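PDB 3RR6: putative uncharacterized protein from Mycobacterium abscessus, which is functionally uncharacterised but probably acts as a metal-dependent isomerase or hydrolase of the fumarylacetoacetate hydrolase family. Local coordinates for residues A79-D84 and L205-V210. Residues are numbered along the deposited sequence; the frame is centred on the assembly and turned at random.
Sequences AEMGGD and LLLHDV. With EDO (1,2-ethanediol), chain M.
M81 reaches across to the loop of L205, L206 and L207 and supplies most of the contact from its side. From CB the chain sets off with CG beside the backbone N and anti to the carbonyl carbon (chi1 -68°), a direction that carries it toward L205. There CG packs against the methyl CD2 of L205 at 3.9 Å, the two side chains meeting at a slant. A bend at chi2 lays SD against the L205 backbone, with L205 O at 3.9 Å; on the L207 side, the methyl CD2 of L207 stands 4.5 Å from SD. A second bend, at chi3, turns the terminal methyl inward, and M81 CE ends 3.4 Å from the carbonyl oxygen L206 O. E80 adds a lesser touch: its side chain crosses that of L207 at about a right angle, OE2 of E80 lying 3.9 Å from CD2 of L207, while its OE1 accepts a hydrogen bond from the backbone N of A76. A 1,2-ethanediol, probably from the crystallisation liquor, sits between the segments; its O2 donates a 2.7 Å hydrogen bond to L207 O. Backbone hydrogen bonds of L205 with A75 and of L207 with N73 tie the same loops together nearby. The contact thus joins the loop between strands 67-70 and 91-94 to the one entering helix 210-220, whose N-cap is D209. Between the two segments it is van der Waals packing, chiefly of M81 against leucine methyls and backbone, so it probably depends on fit, with polar bonding left to neighbouring residues and the diol.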
loop_
_atom_site.group_PDB
_atom_site.type_symbol
_atom_site.label_atom_id
_atom_site.label_comp_id
_atom_site.label_asym_id
_atom_site.label_seq_id
_atom_site.Cartn_x
_atom_site.Cartn_y
_atom_site.Cartn_z
ATOM N N ALA A 79 -19.588 -16.327 1.523
ATOM C CA ALA A 79 -21.053 -16.392 1.452
ATOM C C ALA A 79 -21.737 -15.029 1.626
ATOM O O ALA A 79 -22.922 -14.887 1.308
ATOM C CB ALA A 79 -21.584 -17.381 2.496
ATOM N N GLU A 80 -21.005 -14.041 2.137
ATOM C CA GLU A 80 -21.518 -12.671 2.280
ATOM C C GLU A 80 -21.453 -11.894 0.953
ATOM O O GLU A 80 -22.057 -10.824 0.827
ATOM C CB GLU A 80 -20.722 -11.913 3.355
ATOM C CG GLU A 80 -21.444 -10.692 3.941
ATOM C CD GLU A 80 -20.536 -9.486 4.143
ATOM O OE1 GLU A 80 -19.714 -9.495 5.091
ATOM O OE2 GLU A 80 -20.659 -8.514 3.361
ATOM N N MET A 81 -20.723 -12.431 -0.027
ATOM C CA MET A 81 -20.493 -11.747 -1.305
ATOM C C MET A 81 -21.704 -11.760 -2.236
ATOM O O MET A 81 -21.788 -10.944 -3.153
ATOM C CB MET A 81 -19.303 -12.377 -2.047
ATOM C CG MET A 81 -17.943 -12.163 -1.384
ATOM S SD MET A 81 -17.413 -10.448 -1.383
ATOM C CE MET A 81 -17.041 -10.172 -3.116
ATOM N N GLY A 82 -22.624 -12.696 -2.023
ATOM C CA GLY A 82 -23.783 -12.833 -2.896
ATOM C C GLY A 82 -24.874 -11.795 -2.677
ATOM O O GLY A 82 -25.632 -11.482 -3.603
ATOM N N GLY A 83 -24.943 -11.248 -1.464
ATOM C CA GLY A 83 -26.148 -10.567 -0.988
ATOM C C GLY A 83 -26.474 -9.224 -1.612
ATOM O O GLY A 83 -26.070 -8.923 -2.739
ATOM N N ASP A 84 -27.238 -8.425 -0.868
ATOM C CA ASP A 84 -27.558 -7.063 -1.270
ATOM C C ASP A 84 -26.258 -6.305 -1.519
ATOM O O ASP A 84 -25.242 -6.596 -0.875
ATOM C CB ASP A 84 -28.368 -6.358 -0.180
ATOM N N LEU A 205 -12.535 -11.268 -1.265
ATOM C CA LEU A 205 -13.575 -10.724 -0.400
ATOM C C LEU A 205 -13.679 -9.187 -0.438
ATOM O O LEU A 205 -14.420 -8.603 0.348
ATOM C CB LEU A 205 -13.382 -11.240 1.042
ATOM C CG LEU A 205 -13.450 -12.771 1.158
ATOM C CD1 LEU A 205 -13.286 -13.207 2.607
ATOM C CD2 LEU A 205 -14.752 -13.315 0.578
ATOM N N LEU A 206 -12.967 -8.516 -1.349
ATOM C CA LEU A 206 -13.167 -7.062 -1.515
ATOM C C LEU A 206 -14.607 -6.779 -1.947
ATOM O O LEU A 206 -15.111 -7.390 -2.911
ATOM C CB LEU A 206 -12.194 -6.488 -2.546
ATOM C CG LEU A 206 -10.728 -6.378 -2.146
ATOM C CD1 LEU A 206 -9.880 -5.976 -3.350
ATOM C CD2 LEU A 206 -10.532 -5.371 -1.030
ATOM N N LEU A 207 -15.279 -5.875 -1.236
ATOM C CA LEU A 207 -16.675 -5.541 -1.554
ATOM C C LEU A 207 -16.749 -4.758 -2.868
ATOM O O LEU A 207 -17.565 -5.060 -3.752
ATOM C CB LEU A 207 -17.313 -4.747 -0.410
ATOM C CG LEU A 207 -17.487 -5.552 0.887
ATOM C CD1 LEU A 207 -17.869 -4.638 2.039
ATOM C CD2 LEU A 207 -18.509 -6.660 0.712
ATOM N N HIS A 208 -15.893 -3.747 -2.966
ATOM C CA HIS A 208 -15.614 -3.040 -4.211
ATOM C C HIS A 208 -14.247 -3.514 -4.675
ATOM O O HIS A 208 -13.238 -3.299 -3.990
ATOM C CB HIS A 208 -15.629 -1.532 -3.986
ATOM C CG HIS A 208 -16.900 -1.034 -3.388
ATOM N ND1 HIS A 208 -18.031 -0.804 -4.137
ATOM C CD2 HIS A 208 -17.231 -0.762 -2.104
ATOM C CE1 HIS A 208 -18.999 -0.391 -3.339
ATOM N NE2 HIS A 208 -18.542 -0.356 -2.104
ATOM N N ASP A 209 -14.199 -4.168 -5.836
ATOM C CA ASP A 209 -12.947 -4.715 -6.337
ATOM C C ASP A 209 -12.062 -3.607 -6.912
ATOM O O ASP A 209 -12.454 -2.435 -6.916
ATOM C CB ASP A 209 -13.181 -5.881 -7.317
ATOM C CG ASP A 209 -13.872 -5.481 -8.601
ATOM O OD1 ASP A 209 -13.937 -4.289 -8.956
ATOM O OD2 ASP A 209 -14.386 -6.408 -9.294
ATOM N N VAL A 210 -10.862 -3.960 -7.358
ATOM C CA VAL A 210 -9.900 -2.958 -7.824
ATOM C C VAL A 210 -10.517 -2.054 -8.895
ATOM O O VAL A 210 -10.377 -0.824 -8.844
ATOM C CB VAL A 210 -8.604 -3.624 -8.318
ATOM C CG1 VAL A 210 -7.750 -2.661 -9.143
ATOM C CG2 VAL A 210 -7.813 -4.172 -7.123
HETATM C C1 EDO M . -20.774 -8.141 -2.563
HETATM O O1 EDO M . -21.708 -7.723 -1.560
HETATM C C2 EDO M . -19.847 -6.978 -2.887
HETATM O O2 EDO M . -19.402 -7.024 -4.245
#